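PDB 6SQ8: fatty acid CoA ligase, which belongs to the ANL superfamily of AMP-binding enzymes and binds adenosine monophosphate. Local coordinates for residues 187-192 / 292-297. Residues are numbered along the deposited sequence; the frame is centred on the assembly and turned at random.
Sequences SMYGRG and VLMQNY. With AMP (adenosine monophosphate), chain G; EQ2 (1-ethanoyl-9~{H}-pyrido[3,4-b]indole-3-carboxylic acid), chain F.
Met188 and Met294 have the nearest pair of CA atoms, 8.5 Å apart, where the last turn of helix 175-189 packs on strand 293-299. The helix ends at Tyr189, and Gly190 leaves it with positive phi. Side chains from both segments interleave, with Met188, Met294 and Asn296 all directed toward the other segment. Met294, with CG anti to its own backbone N (chi1 171°), reaches the helix end: its SD lies 3.9 Å from Met188 CB and beside the Tyr189 ring, 5.2 Å from the centroid and 85° off the normal, an edge-on Met-aromatic contact. Two residues along the strand, the side-chain amide of Asn296 is nearly coplanar with the Tyr189 ring, the planes 12° apart, and sits at the hydroxyl-bearing edge of that ring, while the SD of Met188 comes up to the Asn296 amide group from the opposite direction. Val271 and Phe304, from the flanking strands 269-273 and 303-308, border this buried layer. Beyond it, AMP N6 donates hydrogen bonds to Asn296 O (2.5 Å) and Gln295 OE1 (3.3 Å), and Asn296 CB lies 3.5 Å from C1 of EQ2. The arrangement joins the end of helix 175-189 to a strand that, in this ANL-family domain, lines both the AMP and the EQ2 pockets.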
loop_
_atom_site.group_PDB
_atom_site.type_symbol
_atom_site.label_atom_id
_atom_site.label_comp_id
_atom_site.label_asym_id
_atom_site.label_seq_id
_atom_site.Cartn_x
_atom_site.Cartn_y
_atom_site.Cartn_z
ATOM N N SER A 187 -0.549 -6.198 -16.366
ATOM C CA SER A 187 -0.614 -7.639 -16.330
ATOM C C SER A 187 -1.677 -8.082 -15.313
ATOM O O SER A 187 -2.379 -9.032 -15.566
ATOM C CB SER A 187 0.760 -8.225 -16.140
ATOM O OG SER A 187 0.984 -8.765 -14.858
ATOM N N MET A 188 -1.854 -7.335 -14.223
ATOM C CA MET A 188 -2.862 -7.617 -13.183
ATOM C C MET A 188 -4.255 -7.138 -13.611
ATOM O O MET A 188 -5.211 -7.840 -13.372
ATOM C CB MET A 188 -2.528 -6.887 -11.878
ATOM C CG MET A 188 -1.288 -7.336 -11.227
ATOM S SD MET A 188 -1.089 -6.617 -9.573
ATOM C CE MET A 188 -0.544 -4.964 -9.936
ATOM N N TYR A 189 -4.348 -5.916 -14.146
ATOM C CA TYR A 189 -5.591 -5.137 -14.168
ATOM C C TYR A 189 -6.297 -5.169 -15.534
ATOM O O TYR A 189 -7.438 -4.715 -15.650
ATOM C CB TYR A 189 -5.334 -3.686 -13.763
ATOM C CG TYR A 189 -4.728 -3.489 -12.394
ATOM C CD1 TYR A 189 -4.854 -4.435 -11.388
ATOM C CD2 TYR A 189 -4.034 -2.329 -12.098
ATOM C CE1 TYR A 189 -4.278 -4.249 -10.142
ATOM C CE2 TYR A 189 -3.454 -2.133 -10.857
ATOM C CZ TYR A 189 -3.581 -3.090 -9.874
ATOM O OH TYR A 189 -3.005 -2.877 -8.657
ATOM N N GLY A 190 -5.646 -5.724 -16.563
ATOM C CA GLY A 190 -6.165 -5.704 -17.936
ATOM C C GLY A 190 -5.482 -4.625 -18.763
ATOM O O GLY A 190 -4.759 -3.775 -18.242
ATOM N N ARG A 191 -5.646 -4.689 -20.087
ATOM C CA ARG A 191 -5.329 -3.544 -20.944
ATOM C C ARG A 191 -6.355 -2.458 -20.590
ATOM O O ARG A 191 -7.544 -2.741 -20.226
ATOM C CB ARG A 191 -5.373 -3.846 -22.449
ATOM C CG ARG A 191 -4.556 -5.040 -22.924
ATOM C CD ARG A 191 -3.224 -4.663 -23.533
ATOM N NE ARG A 191 -2.469 -5.835 -23.961
ATOM C CZ ARG A 191 -2.561 -6.404 -25.160
ATOM N NH1 ARG A 191 -3.517 -6.039 -25.997
ATOM N NH2 ARG A 191 -1.678 -7.324 -25.519
ATOM N N GLY A 192 -5.882 -1.213 -20.657
ATOM C CA GLY A 192 -6.721 -0.048 -20.480
ATOM C C GLY A 192 -7.367 0.370 -21.793
ATOM O O GLY A 192 -7.199 -0.312 -22.787
ATOM N N VAL A 292 -14.921 -10.000 -9.724
ATOM C CA VAL A 292 -14.137 -8.802 -9.934
ATOM C C VAL A 292 -13.081 -8.642 -8.838
ATOM O O VAL A 292 -12.266 -7.750 -8.932
ATOM C CB VAL A 292 -15.046 -7.568 -10.030
ATOM C CG1 VAL A 292 -16.018 -7.696 -11.178
ATOM C CG2 VAL A 292 -15.814 -7.303 -8.755
ATOM N N LEU A 293 -13.054 -9.519 -7.842
ATOM C CA LEU A 293 -12.178 -9.374 -6.699
ATOM C C LEU A 293 -10.761 -9.784 -7.081
ATOM O O LEU A 293 -10.550 -10.861 -7.605
ATOM C CB LEU A 293 -12.682 -10.239 -5.542
ATOM C CG LEU A 293 -12.870 -9.487 -4.234
ATOM C CD1 LEU A 293 -13.953 -8.450 -4.383
ATOM C CD2 LEU A 293 -13.213 -10.428 -3.106
ATOM N N MET A 294 -9.805 -8.901 -6.785
ATOM C CA MET A 294 -8.395 -9.180 -6.937
ATOM C C MET A 294 -7.633 -8.645 -5.715
ATOM O O MET A 294 -7.771 -7.467 -5.343
ATOM C CB MET A 294 -7.844 -8.513 -8.197
ATOM C CG MET A 294 -6.331 -8.578 -8.292
ATOM S SD MET A 294 -5.686 -8.094 -9.903
ATOM C CE MET A 294 -5.879 -9.617 -10.823
ATOM N N GLN A 295 -6.780 -9.503 -5.145
ATOM C CA GLN A 295 -5.893 -9.114 -4.082
ATOM C C GLN A 295 -4.522 -8.778 -4.693
ATOM O O GLN A 295 -4.137 -9.351 -5.707
ATOM C CB GLN A 295 -5.823 -10.221 -3.030
ATOM C CG GLN A 295 -5.387 -9.736 -1.655
ATOM C CD GLN A 295 -5.116 -10.872 -0.708
ATOM O OE1 GLN A 295 -3.960 -11.174 -0.458
ATOM N NE2 GLN A 295 -6.166 -11.534 -0.229
ATOM N N ASN A 296 -3.825 -7.823 -4.065
ATOM C CA ASN A 296 -2.475 -7.417 -4.398
ATOM C C ASN A 296 -1.629 -7.558 -3.130
ATOM O O ASN A 296 -2.067 -7.191 -2.044
ATOM C CB ASN A 296 -2.415 -5.972 -4.913
ATOM C CG ASN A 296 -2.717 -5.805 -6.391
ATOM O OD1 ASN A 296 -3.167 -6.745 -7.065
ATOM N ND2 ASN A 296 -2.509 -4.600 -6.900
ATOM N N TYR A 297 -0.413 -8.076 -3.286
ATOM C CA TYR A 297 0.587 -8.129 -2.236
ATOM C C TYR A 297 1.841 -7.414 -2.740
ATOM O O TYR A 297 2.337 -7.684 -3.826
ATOM C CB TYR A 297 0.864 -9.584 -1.853
ATOM C CG TYR A 297 2.160 -9.864 -1.127
ATOM C CD1 TYR A 297 2.505 -9.171 0.028
ATOM C CD2 TYR A 297 3.027 -10.861 -1.570
ATOM C CE1 TYR A 297 3.677 -9.453 0.717
ATOM C CE2 TYR A 297 4.199 -11.156 -0.893
ATOM C CZ TYR A 297 4.521 -10.454 0.259
ATOM O OH TYR A 297 5.670 -10.745 0.924
HETATM P P AMP G . 5.230 -2.198 4.548
HETATM O O1P AMP G . 5.450 -1.782 3.123
HETATM O O2P AMP G . 6.491 -2.691 5.273
HETATM O O3P AMP G . 4.445 -1.143 5.297
HETATM O "O5'" AMP G . 4.210 -3.474 4.402
HETATM C "C5'" AMP G . 4.548 -4.794 3.929
HETATM C "C4'" AMP G . 3.850 -5.896 4.721
HETATM O "O4'" AMP G . 2.435 -5.774 4.718
HETATM C "C3'" AMP G . 4.096 -7.252 4.123
HETATM O "O3'" AMP G . 5.234 -7.740 4.774
HETATM C "C2'" AMP G . 2.849 -8.096 4.380
HETATM O "O2'" AMP G . 2.856 -8.959 5.541
HETATM C "C1'" AMP G . 1.771 -7.037 4.544
HETATM N N9 AMP G . 0.905 -7.054 3.336
HETATM C C8 AMP G . 0.855 -6.147 2.332
HETATM N N7 AMP G . -0.068 -6.517 1.402
HETATM C C5 AMP G . -0.610 -7.684 1.817
HETATM C C6 AMP G . -1.633 -8.635 1.315
HETATM N N6 AMP G . -2.291 -8.408 0.172
HETATM N N1 AMP G . -1.890 -9.725 2.061
HETATM C C2 AMP G . -1.233 -9.964 3.230
HETATM N N3 AMP G . -0.284 -9.156 3.753
HETATM C C4 AMP G . 0.045 -8.026 3.097
HETATM C C1 EQ2 F . 0.365 -3.915 -4.184
HETATM C C2 EQ2 F . 0.324 -3.573 -2.735
HETATM O O1 EQ2 F . -0.636 -3.918 -2.071
HETATM C C3 EQ2 F . 1.436 -2.760 -2.126
HETATM N N1 EQ2 F . 1.530 -2.779 -0.791
HETATM C C4 EQ2 F . 2.480 -2.060 -0.172
HETATM C C5 EQ2 F . 2.504 -2.090 1.340
HETATM O O2 EQ2 F . 1.686 -2.827 1.930
HETATM O O3 EQ2 F . 3.326 -1.329 1.880
HETATM C C6 EQ2 F . 3.390 -1.272 -0.866
HETATM C C7 EQ2 F . 3.321 -1.233 -2.246
HETATM C C8 EQ2 F . 4.075 -0.570 -3.277
HETATM C C9 EQ2 F . 5.164 0.298 -3.293
HETATM C C10 EQ2 F . 5.644 0.746 -4.505
HETATM C C11 EQ2 F . 5.055 0.346 -5.702
HETATM C C12 EQ2 F . 3.988 -0.520 -5.726
HETATM C C13 EQ2 F . 3.504 -0.969 -4.499
HETATM N N2 EQ2 F . 2.450 -1.824 -4.243
HETATM C C14 EQ2 F . 2.327 -1.993 -2.893
#